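MEM-A1 (Soil metagenome, PDB 6E0S) is a zinc-dependent subclass B3 metallo-beta-lactamase that probably hydrolyses the amide bond of beta-lactam antibiotics. Local coordinates at residues D130-Y133 against G134-P138; A197-A200 against K201-Y205; D242-R245 against R246-R249; D260-A263 against C264-Y267; R274-K277 against K278-A281. All coordinates share one frame; numbering follows the deposited sequence.

Interactions 1, 2 and 5 are linked one to the next by direct contacts. Interactions 1 and 2 have centres about 10 Å apart and are joined by a probable hydrogen bond from Ala200 N to Pro131 O (2.9 Å). Interaction 2 in turn packs on interaction 5, where Ala197 CB lies 3.6 Å from Leu275 CD1. Interaction 1 comes nearest the metal, with the Gln132 side chain about 4 Å from a zinc ion. Interactions 4 and 5 lie on the same helix, 263-285, with centres about 21 Å apart. Interaction 3, which holds a phosphate ion, is about 13 Å from interaction 4 between centres and about 31 Å from interaction 1.

Interaction 1 of 5, residues D130-Y133 against G134-P138; sequences DPQY and GELPP
Leu136 turns its branched end back on Asp130 and Gln132, giving each of them one methyl. Leu136 CD1 rests against the carboxylate of Asp130, 3.4 Å from OD2, while Leu136 CD2 lies 3.9 Å from the amide oxygen OE1 of Gln132. Between the two, Leu136 CG is 3.8 Å from Gln132 CB. The leucine side chain crosses both partners at about a right angle. Its CG stands anti to its own carbonyl carbon (chi1 -67°), which sets it beside the backbone N and close to the Gln132 carbonyl, with Leu136 CG 3.6 Å from Gln132 O. That oxygen is gripped by Glu135 N at 3.0 Å in a nearly straight bond (163°). The bond closes a type II beta turn from Gln132 to Glu135, which overlaps a type I turn from Asp130 to Tyr133; together they fold the loop between helix 115-123 and strand 145-148. Gly134, third in the type II turn, takes a positive phi of 109°, and its N lies over one face of the Tyr133 ring. The first turn is braced by an Asx turn, in which Gln132 N donates to the anti lone pair of Asp130 OD2 at 2.9 Å. The other carboxylate oxygen, Asp130 OD1, is hydrogen-bonded to NE2 of the zinc ligand His93, which makes Asp130 a second-shell residue tying this loop to the metal site. The Gln132 side chain, which also touches His93 and Phe198, comes within about 4 Å of a zinc ion.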
loop_
_atom_site.group_PDB
_atom_site.type_symbol
_atom_site.label_atom_id
_atom_site.label_comp_id
_atom_site.label_asym_id
_atom_site.label_seq_id
_atom_site.Cartn_x
_atom_site.Cartn_y
_atom_site.Cartn_z
ATOM N N ASP A 130 -3.051 -17.096 4.994
ATOM C CA ASP A 130 -3.489 -15.723 5.160
ATOM C C ASP A 130 -4.317 -15.622 6.429
ATOM O O ASP A 130 -5.138 -16.501 6.696
ATOM C CB ASP A 130 -4.321 -15.240 3.973
ATOM C CG ASP A 130 -4.361 -13.719 3.862
ATOM O OD1 ASP A 130 -3.676 -13.159 2.980
ATOM O OD2 ASP A 130 -5.100 -13.090 4.636
ATOM N N PRO A 131 -4.109 -14.568 7.244
ATOM C CA PRO A 131 -4.953 -14.394 8.438
ATOM C C PRO A 131 -6.431 -14.361 8.081
ATOM O O PRO A 131 -7.276 -14.676 8.919
ATOM C CB PRO A 131 -4.489 -13.047 9.015
ATOM C CG PRO A 131 -3.040 -12.931 8.582
ATOM C CD PRO A 131 -3.011 -13.575 7.173
ATOM N N GLN A 132 -6.766 -13.987 6.845
ATOM C CA GLN A 132 -8.163 -13.921 6.418
ATOM C C GLN A 132 -8.530 -15.060 5.483
ATOM O O GLN A 132 -9.606 -15.026 4.869
ATOM C CB GLN A 132 -8.473 -12.576 5.755
ATOM C CG GLN A 132 -8.098 -11.369 6.600
ATOM C CD GLN A 132 -8.585 -10.062 6.014
ATOM O OE1 GLN A 132 -9.681 -9.993 5.447
ATOM N NE2 GLN A 132 -7.791 -9.007 6.172
ATOM N N TYR A 133 -7.695 -16.102 5.408
ATOM C CA TYR A 133 -7.989 -17.209 4.495
ATOM C C TYR A 133 -9.371 -17.784 4.777
ATOM O O TYR A 133 -9.732 -18.083 5.926
ATOM C CB TYR A 133 -6.942 -18.322 4.608
ATOM C CG TYR A 133 -7.268 -19.518 3.727
ATOM C CD1 TYR A 133 -7.761 -20.696 4.264
ATOM C CD2 TYR A 133 -7.106 -19.439 2.347
ATOM C CE1 TYR A 133 -8.075 -21.780 3.439
ATOM C CE2 TYR A 133 -7.406 -20.505 1.520
ATOM C CZ TYR A 133 -7.893 -21.666 2.070
ATOM O OH TYR A 133 -8.186 -22.708 1.241
ATOM N N GLY A 134 -10.152 -17.951 3.715
ATOM C CA GLY A 134 -11.516 -18.401 3.822
ATOM C C GLY A 134 -12.532 -17.319 3.524
ATOM O O GLY A 134 -13.623 -17.624 3.023
ATOM N N GLU A 135 -12.218 -16.073 3.849
ATOM C CA GLU A 135 -13.122 -14.973 3.556
ATOM C C GLU A 135 -12.578 -14.053 2.479
ATOM O O GLU A 135 -13.131 -12.970 2.273
ATOM C CB GLU A 135 -13.422 -14.209 4.843
ATOM C CG GLU A 135 -13.891 -15.173 5.913
ATOM C CD GLU A 135 -14.529 -14.473 7.085
ATOM O OE1 GLU A 135 -15.015 -13.340 6.891
ATOM O OE2 GLU A 135 -14.525 -15.046 8.195
ATOM N N LEU A 136 -11.522 -14.481 1.746
ATOM C CA LEU A 136 -10.894 -13.675 0.684
ATOM C C LEU A 136 -11.328 -14.138 -0.698
ATOM O O LEU A 136 -11.311 -15.344 -0.983
ATOM C CB LEU A 136 -9.374 -13.740 0.772
ATOM C CG LEU A 136 -8.754 -13.098 1.997
ATOM C CD1 LEU A 136 -7.247 -13.468 2.069
ATOM C CD2 LEU A 136 -8.939 -11.594 2.001
ATOM N N PRO A 137 -11.741 -13.201 -1.555
ATOM C CA PRO A 137 -12.106 -13.577 -2.921
ATOM C C PRO A 137 -10.873 -13.856 -3.749
ATOM O O PRO A 137 -9.789 -13.305 -3.483
ATOM C CB PRO A 137 -12.847 -12.323 -3.440
ATOM C CG PRO A 137 -13.161 -11.530 -2.261
ATOM C CD PRO A 137 -12.097 -11.812 -1.244
ATOM N N PRO A 138 -10.992 -14.659 -4.795
ATOM C CA PRO A 138 -9.870 -14.809 -5.729
ATOM C C PRO A 138 -9.697 -13.541 -6.542
ATOM O O PRO A 138 -10.621 -12.725 -6.672
ATOM C CB PRO A 138 -10.295 -15.981 -6.618
ATOM C CG PRO A 138 -11.824 -15.928 -6.579
ATOM C CD PRO A 138 -12.176 -15.433 -5.198
#

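Interaction 2 of 5, residues A197-A200 against K201-Y205; sequences AFAA and KPFRY
From Ala200 to Phe203 the backbone doubles back through a cis peptide bond before Pro202, and the runs 197-200 and 201-205 have end-to-end directions 155° apart. Phe203 N donates to Ala200 O at 2.8 Å (156°), and with the cis proline in third position this matches a type VIa beta turn. It lies in the loop between strand 185-192 and helix 214-226. Ala199 points its methyl toward the returning run 201-205. Ala199 CB meets the ring of Phe203 at its edge, 3.8 Å from CD2, and is 3.6 Å from Phe203 O. Ala199 CB is also 4.1 Å from Tyr205 CE2, obliquely placed. The Tyr205 ring is sandwiched: on one face the Ala197 methyl makes a CH-pi contact, Ala197 CB standing 3.9 Å from the centroid of the Tyr205 ring and close to its normal, while on the opposite face CE2 of Phe203 sits over the ring centre. Tyr205 CG lies anti to the carbonyl carbon (chi1 -81°), which carries the ring back toward Ala197. Ile218 of helix 214-226 touches both Ala197 and Tyr205, while Leu275 and Lys278 of helix 263-285 pack on Ala197. At the far end of the ring Tyr205 OH passes 3.6 Å from Phe198 O, but its hydrogen bond goes to the carbonyl oxygen of Gly168.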
loop_
_atom_site.group_PDB
_atom_site.type_symbol
_atom_site.label_atom_id
_atom_site.label_comp_id
_atom_site.label_asym_id
_atom_site.label_seq_id
_atom_site.Cartn_x
_atom_site.Cartn_y
_atom_site.Cartn_z
ATOM N N ALA A 197 -4.171 -6.135 12.705
ATOM C CA ALA A 197 -4.379 -7.537 13.048
ATOM C C ALA A 197 -5.847 -7.893 12.855
ATOM O O ALA A 197 -6.658 -7.775 13.779
ATOM C CB ALA A 197 -3.937 -7.815 14.489
ATOM N N PHE A 198 -6.206 -8.335 11.658
ATOM C CA PHE A 198 -7.579 -8.710 11.348
ATOM C C PHE A 198 -7.574 -10.155 10.874
ATOM O O PHE A 198 -6.721 -10.537 10.071
ATOM C CB PHE A 198 -8.171 -7.777 10.282
ATOM C CG PHE A 198 -9.621 -8.016 10.040
ATOM C CD1 PHE A 198 -10.035 -8.847 9.011
ATOM C CD2 PHE A 198 -10.582 -7.456 10.877
ATOM C CE1 PHE A 198 -11.397 -9.094 8.800
ATOM C CE2 PHE A 198 -11.944 -7.698 10.669
ATOM C CZ PHE A 198 -12.348 -8.519 9.633
ATOM N N ALA A 199 -8.508 -10.962 11.374
ATOM C CA ALA A 199 -8.456 -12.398 11.108
ATOM C C ALA A 199 -9.833 -12.953 10.781
ATOM O O ALA A 199 -10.836 -12.550 11.377
ATOM C CB ALA A 199 -7.893 -13.187 12.306
ATOM N N ALA A 200 -9.870 -13.888 9.840
ATOM C CA ALA A 200 -11.064 -14.695 9.615
ATOM C C ALA A 200 -10.979 -15.978 10.429
ATOM O O ALA A 200 -9.910 -16.592 10.527
ATOM C CB ALA A 200 -11.219 -15.023 8.132
ATOM N N LYS A 201 -12.107 -16.372 11.026
ATOM C CA LYS A 201 -12.161 -17.635 11.747
ATOM C C LYS A 201 -11.712 -18.773 10.829
ATOM O O LYS A 201 -12.154 -18.848 9.673
ATOM C CB LYS A 201 -13.583 -17.896 12.259
ATOM C CG LYS A 201 -14.105 -16.818 13.218
ATOM C CD LYS A 201 -15.544 -17.116 13.689
ATOM C CE LYS A 201 -16.556 -16.056 13.213
ATOM N NZ LYS A 201 -17.061 -16.294 11.827
ATOM N N PRO A 202 -10.855 -19.692 11.305
ATOM C CA PRO A 202 -10.445 -19.833 12.696
ATOM C C PRO A 202 -9.067 -19.270 13.019
ATOM O O PRO A 202 -8.466 -19.725 13.991
ATOM C CB PRO A 202 -10.426 -21.346 12.872
ATOM C CG PRO A 202 -9.892 -21.827 11.534
ATOM C CD PRO A 202 -10.362 -20.823 10.491
ATOM N N PHE A 203 -8.573 -18.318 12.233
ATOM C CA PHE A 203 -7.204 -17.843 12.413
ATOM C C PHE A 203 -7.073 -17.063 13.721
ATOM O O PHE A 203 -7.952 -16.273 14.080
ATOM C CB PHE A 203 -6.794 -16.965 11.239
ATOM C CG PHE A 203 -5.341 -16.585 11.253
ATOM C CD1 PHE A 203 -4.401 -17.371 10.614
ATOM C CD2 PHE A 203 -4.916 -15.439 11.907
ATOM C CE1 PHE A 203 -3.066 -17.021 10.636
ATOM C CE2 PHE A 203 -3.577 -15.094 11.941
ATOM C CZ PHE A 203 -2.661 -15.888 11.304
ATOM N N ARG A 204 -5.963 -17.272 14.431
ATOM C CA ARG A 204 -5.694 -16.544 15.670
ATOM C C ARG A 204 -4.263 -16.048 15.648
ATOM O O ARG A 204 -3.338 -16.842 15.442
ATOM C CB ARG A 204 -5.910 -17.434 16.894
ATOM C CG ARG A 204 -7.328 -17.908 17.076
ATOM C CD ARG A 204 -7.374 -19.028 18.102
ATOM N NE ARG A 204 -6.586 -18.724 19.297
ATOM C CZ ARG A 204 -7.061 -18.115 20.382
ATOM N NH1 ARG A 204 -8.333 -17.739 20.438
ATOM N NH2 ARG A 204 -6.260 -17.883 21.412
ATOM N N TYR A 205 -4.081 -14.742 15.861
ATOM C CA TYR A 205 -2.729 -14.205 15.973
ATOM C C TYR A 205 -2.005 -14.771 17.190
ATOM O O TYR A 205 -0.775 -14.889 17.174
ATOM C CB TYR A 205 -2.762 -12.673 16.029
ATOM C CG TYR A 205 -2.903 -12.035 14.658
ATOM C CD1 TYR A 205 -1.775 -11.623 13.945
ATOM C CD2 TYR A 205 -4.150 -11.865 14.071
ATOM C CE1 TYR A 205 -1.882 -11.050 12.693
ATOM C CE2 TYR A 205 -4.272 -11.294 12.810
ATOM C CZ TYR A 205 -3.137 -10.887 12.127
ATOM O OH TYR A 205 -3.251 -10.325 10.858
#

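Interaction 3 of 5, residues D242-R245 against R246-R249; sequences DLWR and RQAR. With PO4 (phosphate ion), chain D.
Gln247 sends CG trans to its backbone N (chi1 -168°) and then bends sharply at chi2 (-89°), a shape that brings its amide oxygen round to the carbonyl of Trp244. Water 1 bridges the two, donating to Trp244 O at 2.8 Å and to Gln247 OE1 over a distance short enough to be read with caution. Trp244 O accepts a second bond from Ala248 N at 3.0 Å, and Gln247 N donates to Leu243 O at 2.8 Å. These are the i to i+4 bonds of the short helix 243-247, whose N-cap position is held by Asp242. The Asp242 side chain makes no capping bond. Instead O2 of a phosphate ion, probably from the crystallisation liquor, meets the N-H groups at the helix start: Arg245 N donates to phosphate O2 at 2.9 Å and Trp244 N more weakly, at 119°. The Asp242 carboxylate is engaged in a salt bridge, in which Arg245 NH2 reaches Asp242 OD2 at 3.1 Å; the acceptor lies in the guanidinium plane but is met on its anti side, out of the carboxylate plane. In the conformer described for Arg246, one of two, the guanidinium lays one face over Leu243 CA, and its nitrogens hydrogen-bond the carbonyls of Leu233, Gly241 and Phe258. The Trp244 indole packs against the N-terminal part of the chain, in a cation-pi contact with Arg43 and edge-to-face with Tyr39.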
loop_
_atom_site.group_PDB
_atom_site.type_symbol
_atom_site.label_atom_id
_atom_site.label_comp_id
_atom_site.label_asym_id
_atom_site.label_seq_id
_atom_site.Cartn_x
_atom_site.Cartn_y
_atom_site.Cartn_z
ATOM N N ASP A 242 -4.923 9.374 8.214
ATOM C CA ASP A 242 -5.426 10.748 8.294
ATOM C C ASP A 242 -5.154 11.541 7.028
ATOM O O ASP A 242 -4.913 12.756 7.093
ATOM C CB ASP A 242 -4.825 11.513 9.486
ATOM C CG ASP A 242 -5.292 11.006 10.842
ATOM O OD1 ASP A 242 -6.312 10.287 10.959
ATOM O OD2 ASP A 242 -4.611 11.358 11.828
ATOM N N LEU A 243 -5.144 10.880 5.867
ATOM C CA LEU A 243 -4.832 11.595 4.633
ATOM C C LEU A 243 -5.833 12.718 4.366
ATOM O O LEU A 243 -5.445 13.810 3.928
ATOM C CB LEU A 243 -4.797 10.637 3.447
ATOM C CG LEU A 243 -4.338 11.287 2.145
ATOM C CD1 LEU A 243 -2.915 11.883 2.252
ATOM C CD2 LEU A 243 -4.415 10.213 1.037
ATOM N N TRP A 244 -7.121 12.478 4.621
ATOM C CA TRP A 244 -8.110 13.496 4.264
ATOM C C TRP A 244 -8.058 14.677 5.225
ATOM O O TRP A 244 -8.276 15.822 4.811
ATOM C CB TRP A 244 -9.510 12.880 4.193
ATOM C CG TRP A 244 -9.521 11.680 3.282
ATOM C CD1 TRP A 244 -9.959 10.409 3.580
ATOM C CD2 TRP A 244 -9.055 11.640 1.923
ATOM N NE1 TRP A 244 -9.775 9.583 2.478
ATOM C CE2 TRP A 244 -9.222 10.316 1.458
ATOM C CE3 TRP A 244 -8.497 12.600 1.058
ATOM C CZ2 TRP A 244 -8.847 9.920 0.162
ATOM C CZ3 TRP A 244 -8.134 12.219 -0.224
ATOM C CH2 TRP A 244 -8.308 10.888 -0.664
ATOM N N ARG A 245 -7.724 14.436 6.492
ATOM C CA ARG A 245 -7.529 15.561 7.402
ATOM C C ARG A 245 -6.390 16.457 6.923
ATOM O O ARG A 245 -6.505 17.686 6.941
ATOM C CB ARG A 245 -7.265 15.072 8.831
ATOM C CG ARG A 245 -6.930 16.219 9.765
ATOM C CD ARG A 245 -6.637 15.788 11.194
ATOM N NE ARG A 245 -5.529 14.836 11.315
ATOM C CZ ARG A 245 -4.232 15.126 11.141
ATOM N NH1 ARG A 245 -3.835 16.353 10.819
ATOM N NH2 ARG A 245 -3.318 14.173 11.281
ATOM N N ARG A 246 -5.294 15.858 6.459
ATOM C CA ARG A 246 -4.166 16.662 5.994
ATOM C C ARG A 246 -4.473 17.319 4.651
ATOM O O ARG A 246 -4.164 18.496 4.442
ATOM C CB ARG A 246 -2.914 15.794 5.877
ATOM C CG ARG A 246 -2.334 15.341 7.211
ATOM C CD ARG A 246 -0.979 14.618 7.003
ATOM N NE ARG A 246 -1.198 13.182 6.870
ATOM C CZ ARG A 246 -0.775 12.434 5.857
ATOM N NH1 ARG A 246 -0.050 12.962 4.856
ATOM N NH2 ARG A 246 -1.088 11.140 5.852
ATOM N N GLN A 247 -5.066 16.559 3.714
ATOM C CA GLN A 247 -5.355 17.112 2.392
ATOM C C GLN A 247 -6.321 18.273 2.481
ATOM O O GLN A 247 -6.316 19.153 1.612
ATOM C CB GLN A 247 -5.948 16.038 1.480
ATOM C CG GLN A 247 -6.026 16.424 -0.024
ATOM C CD GLN A 247 -7.301 17.120 -0.421
ATOM O OE1 GLN A 247 -8.372 16.888 0.148
ATOM N NE2 GLN A 247 -7.190 18.024 -1.389
ATOM N N ALA A 248 -7.172 18.272 3.510
ATOM C CA ALA A 248 -8.145 19.323 3.745
ATOM C C ALA A 248 -7.506 20.669 4.017
ATOM O O ALA A 248 -8.225 21.668 4.047
ATOM C CB ALA A 248 -9.037 18.927 4.929
ATOM N N ARG A 249 -6.196 20.711 4.256
ATOM C CA ARG A 249 -5.465 21.948 4.451
ATOM C C ARG A 249 -4.630 22.363 3.241
ATOM O O ARG A 249 -3.992 23.424 3.306
ATOM C CB ARG A 249 -4.560 21.831 5.697
ATOM C CG ARG A 249 -5.257 21.249 6.941
ATOM C CD ARG A 249 -4.426 21.419 8.229
ATOM N NE ARG A 249 -4.244 22.827 8.565
ATOM C CZ ARG A 249 -3.360 23.287 9.454
ATOM N NH1 ARG A 249 -2.543 22.447 10.089
ATOM N NH2 ARG A 249 -3.274 24.599 9.686
HETATM P P PO4 D . -9.468 11.204 7.778
HETATM O O1 PO4 D . -9.032 10.664 9.138
HETATM O O2 PO4 D . -8.263 11.643 6.998
HETATM O O3 PO4 D . -10.199 10.092 7.045
HETATM O O4 PO4 D . -10.384 12.398 7.984
HETATM O O HOH W 1 -9.386 16.255 2.323
#

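Interaction 4 of 5, residues D260-A263 against C264-Y267; sequences DRQA and CRQY
Cys264 and Ala263 open the first turn of helix 263-285, entered through a type I beta turn from Asp260 to Ala263. Asp260, the first residue of that turn, makes the capping bond ahead of the helix, its OD2 accepting from Gln262 N at 2.9 Å on the anti side, 31° out of the carboxylate plane. From Cys264 the sulfur leaves anti to the carbonyl carbon (chi1 -70°) and forms the disulfide with Cys230, which fastens the helix start beside strand 232-235. Next comes Arg265, whose backbone N-H donates to water 3 at 2.9 Å; the same water donates to Arg261 O, so it links the turn to the helix. The Arg265 side chain lies alongside that of Gln262, pointing the same way, with their amide and guanidinium planes 31° apart. Gln262 OE1 faces the guanidinium edge, 3.5 Å from Arg265 NE, a distance that marks proximity and not a firm bond. Gln266 N donates to Gln262 O at 2.9 Å, the first i to i+4 bond of these residues. Its extended side chain runs back over the same carbonyl, Gln266 CG lying 3.3 Å from Gln262 O. At its end Gln266 NE2 donates to water 2, which donates in turn to Asp260 OD1 at 2.7 Å, so both carboxylate oxygens are used. Last in the walk, Tyr267 bonds through its N to Ala263 O at 3.0 Å, packs its ring on Leu233, and directs its hydroxyl to a hydrogen bond with the backbone oxygen of Asp193.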
loop_
_atom_site.group_PDB
_atom_site.type_symbol
_atom_site.label_atom_id
_atom_site.label_comp_id
_atom_site.label_asym_id
_atom_site.label_seq_id
_atom_site.Cartn_x
_atom_site.Cartn_y
_atom_site.Cartn_z
ATOM N N ASP A 260 3.921 15.789 8.058
ATOM C CA ASP A 260 3.739 15.615 9.499
ATOM C C ASP A 260 4.689 14.498 9.921
ATOM O O ASP A 260 4.391 13.319 9.696
ATOM C CB ASP A 260 2.304 15.265 9.851
ATOM C CG ASP A 260 2.092 15.144 11.358
ATOM O OD1 ASP A 260 0.934 15.255 11.791
ATOM O OD2 ASP A 260 3.080 14.960 12.109
ATOM N N ARG A 261 5.794 14.870 10.566
ATOM C CA ARG A 261 6.807 13.865 10.847
ATOM C C ARG A 261 6.415 12.908 11.962
ATOM O O ARG A 261 7.157 11.947 12.211
ATOM C CB ARG A 261 8.146 14.551 11.150
ATOM C CG ARG A 261 8.832 15.083 9.868
ATOM C CD ARG A 261 10.311 15.474 10.086
ATOM N NE ARG A 261 11.129 14.367 10.581
ATOM C CZ ARG A 261 11.641 13.403 9.810
ATOM N NH1 ARG A 261 11.437 13.390 8.492
ATOM N NH2 ARG A 261 12.372 12.448 10.357
ATOM N N GLN A 262 5.276 13.109 12.620
ATOM C CA GLN A 262 4.764 12.113 13.560
ATOM C C GLN A 262 3.713 11.195 12.941
ATOM O O GLN A 262 3.203 10.309 13.642
ATOM C CB GLN A 262 4.186 12.782 14.807
ATOM C CG GLN A 262 5.168 13.715 15.534
ATOM C CD GLN A 262 6.477 13.032 15.930
ATOM O OE1 GLN A 262 6.491 11.931 16.492
ATOM N NE2 GLN A 262 7.590 13.688 15.620
ATOM N N ALA A 263 3.416 11.339 11.647
ATOM C CA ALA A 263 2.303 10.578 11.063
ATOM C C ALA A 263 2.540 9.060 11.102
ATOM O O ALA A 263 1.622 8.292 11.417
ATOM C CB ALA A 263 2.030 11.040 9.624
ATOM N N CYS A 264 3.743 8.595 10.734
ATOM C CA CYS A 264 3.991 7.149 10.749
ATOM C C CYS A 264 3.984 6.593 12.175
ATOM O O CYS A 264 3.485 5.485 12.417
ATOM C CB CYS A 264 5.323 6.816 10.064
ATOM S SG CYS A 264 5.340 7.046 8.289
ATOM N N ARG A 265 4.532 7.339 13.133
ATOM C CA ARG A 265 4.513 6.848 14.505
ATOM C C ARG A 265 3.086 6.785 15.037
ATOM O O ARG A 265 2.714 5.821 15.720
ATOM C CB ARG A 265 5.409 7.735 15.382
ATOM C CG ARG A 265 5.401 7.383 16.858
ATOM C CD ARG A 265 6.526 8.126 17.629
ATOM N NE ARG A 265 7.603 8.605 16.746
ATOM C CZ ARG A 265 8.690 7.905 16.407
ATOM N NH1 ARG A 265 8.879 6.671 16.871
ATOM N NH2 ARG A 265 9.597 8.445 15.595
ATOM N N GLN A 266 2.251 7.774 14.702
ATOM C CA GLN A 266 0.856 7.720 15.151
ATOM C C GLN A 266 0.107 6.551 14.518
ATOM O O GLN A 266 -0.716 5.893 15.178
ATOM C CB GLN A 266 0.150 9.047 14.843
ATOM C CG GLN A 266 0.636 10.177 15.752
ATOM C CD GLN A 266 0.313 11.557 15.227
ATOM O OE1 GLN A 266 -0.205 11.712 14.125
ATOM N NE2 GLN A 266 0.666 12.572 16.000
ATOM N N TYR A 267 0.337 6.328 13.231
ATOM C CA TYR A 267 -0.275 5.205 12.521
ATOM C C TYR A 267 0.158 3.878 13.136
ATOM O O TYR A 267 -0.649 2.949 13.298
ATOM C CB TYR A 267 0.154 5.293 11.053
ATOM C CG TYR A 267 -0.305 4.208 10.128
ATOM C CD1 TYR A 267 0.559 3.169 9.762
ATOM C CD2 TYR A 267 -1.585 4.234 9.581
ATOM C CE1 TYR A 267 0.173 2.187 8.870
ATOM C CE2 TYR A 267 -1.994 3.244 8.698
ATOM C CZ TYR A 267 -1.118 2.218 8.356
ATOM O OH TYR A 267 -1.510 1.240 7.459
HETATM O O HOH W 2 0.704 15.413 14.440
HETATM O O HOH W 3 6.335 9.354 12.191
#

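Interaction 5 of 5, residues R274-K277 against K278-A281; sequences RLQK and KLAA
Leu275 O accepts from Leu279 N at 2.9 Å in a bond that is nearly straight (165°), and the Leu279 side chain closes in beside it, with Leu279 CG 3.4 Å from the same oxygen. Leu279 CG stands anti to its own carbonyl carbon (chi1 -65°), and this brings it alongside the preceding turn, where Leu275 CD1 approaches to 4.2 Å as the two side chains cross obliquely. Gln276, bent at chi2, also reaches Leu279, its NE2 3.8 Å from Leu279 CD1. Three further i to i+4 bonds continue the regular alpha-helical pattern over about two turns of helix 263-285, from Lys278 N to Arg274 O, Ala280 N to Gln276 O and Ala281 N to Lys277 O, the last at 2.9 Å. The helix has an inner and an outer side. Leu275 packs inward on Leu215, Ile218 and Lys219 of helix 214-226, and the Lys278 chain lies on Ala199, whereas Gln276, Lys277 and Ala280 are on the surface. The chemistry is that of an amphipathic helix: backbone bonds hold the turns, the Leu275-Leu279 contact is a loose apolar one along the helix, and Leu275 is the side chain that reaches helix 214-226.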
loop_
_atom_site.group_PDB
_atom_site.type_symbol
_atom_site.label_atom_id
_atom_site.label_comp_id
_atom_site.label_asym_id
_atom_site.label_seq_id
_atom_site.Cartn_x
_atom_site.Cartn_y
_atom_site.Cartn_z
ATOM N N ARG A 274 -4.799 -1.654 18.108
ATOM C CA ARG A 274 -5.713 -2.622 17.504
ATOM C C ARG A 274 -5.231 -4.045 17.728
ATOM O O ARG A 274 -6.042 -4.966 17.906
ATOM C CB ARG A 274 -5.867 -2.354 16.004
ATOM C CG ARG A 274 -6.740 -1.160 15.705
ATOM C CD ARG A 274 -6.955 -0.992 14.210
ATOM N NE ARG A 274 -8.065 -0.095 13.946
ATOM C CZ ARG A 274 -9.218 -0.496 13.423
ATOM N NH1 ARG A 274 -9.379 -1.777 13.096
ATOM N NH2 ARG A 274 -10.198 0.379 13.224
ATOM N N LEU A 275 -3.917 -4.241 17.735
ATOM C CA LEU A 275 -3.369 -5.563 17.976
ATOM C C LEU A 275 -3.670 -6.022 19.394
ATOM O O LEU A 275 -4.065 -7.179 19.608
ATOM C CB LEU A 275 -1.865 -5.550 17.710
ATOM C CG LEU A 275 -1.146 -6.807 18.152
ATOM C CD1 LEU A 275 -1.641 -7.976 17.320
ATOM C CD2 LEU A 275 0.364 -6.635 18.059
ATOM N N GLN A 276 -3.510 -5.128 20.377
ATOM C CA GLN A 276 -3.824 -5.497 21.751
ATOM C C GLN A 276 -5.305 -5.839 21.897
ATOM O O GLN A 276 -5.659 -6.817 22.563
ATOM C CB GLN A 276 -3.426 -4.368 22.712
ATOM C CG GLN A 276 -1.895 -4.180 22.827
ATOM C CD GLN A 276 -1.185 -5.496 23.142
ATOM O OE1 GLN A 276 -1.386 -6.089 24.215
ATOM N NE2 GLN A 276 -0.365 -5.962 22.213
ATOM N N LYS A 277 -6.186 -5.069 21.245
ATOM C CA LYS A 277 -7.606 -5.400 21.272
ATOM C C LYS A 277 -7.876 -6.757 20.629
ATOM O O LYS A 277 -8.692 -7.540 21.139
ATOM C CB LYS A 277 -8.415 -4.307 20.579
ATOM C CG LYS A 277 -8.414 -2.976 21.297
ATOM C CD LYS A 277 -9.190 -1.918 20.514
ATOM C CE LYS A 277 -9.341 -0.637 21.299
ATOM N NZ LYS A 277 -10.093 0.344 20.477
ATOM N N LYS A 278 -7.184 -7.068 19.529
ATOM C CA LYS A 278 -7.371 -8.362 18.870
ATOM C C LYS A 278 -6.905 -9.510 19.770
ATOM O O LYS A 278 -7.603 -10.524 19.917
ATOM C CB LYS A 278 -6.636 -8.367 17.522
ATOM C CG LYS A 278 -6.732 -9.666 16.698
ATOM C CD LYS A 278 -8.209 -9.964 16.399
ATOM C CE LYS A 278 -8.394 -11.222 15.593
ATOM N NZ LYS A 278 -9.843 -11.591 15.552
ATOM N N LEU A 279 -5.751 -9.360 20.409
ATOM C CA LEU A 279 -5.291 -10.412 21.300
ATOM C C LEU A 279 -6.257 -10.612 22.462
ATOM O O LEU A 279 -6.497 -11.750 22.886
ATOM C CB LEU A 279 -3.897 -10.090 21.801
ATOM C CG LEU A 279 -2.787 -10.066 20.757
ATOM C CD1 LEU A 279 -1.484 -9.546 21.408
ATOM C CD2 LEU A 279 -2.579 -11.441 20.148
ATOM N N ALA A 280 -6.855 -9.522 22.968
ATOM C CA ALA A 280 -7.835 -9.646 24.043
ATOM C C ALA A 280 -9.097 -10.352 23.561
ATOM O O ALA A 280 -9.639 -11.214 24.264
ATOM C CB ALA A 280 -8.191 -8.271 24.622
ATOM N N ALA A 281 -9.565 -10.016 22.361
ATOM C CA ALA A 281 -10.729 -10.691 21.796
ATOM C C ALA A 281 -10.458 -12.172 21.592
ATOM O O ALA A 281 -11.347 -13.007 21.804
ATOM C CB ALA A 281 -11.131 -10.027 20.477
#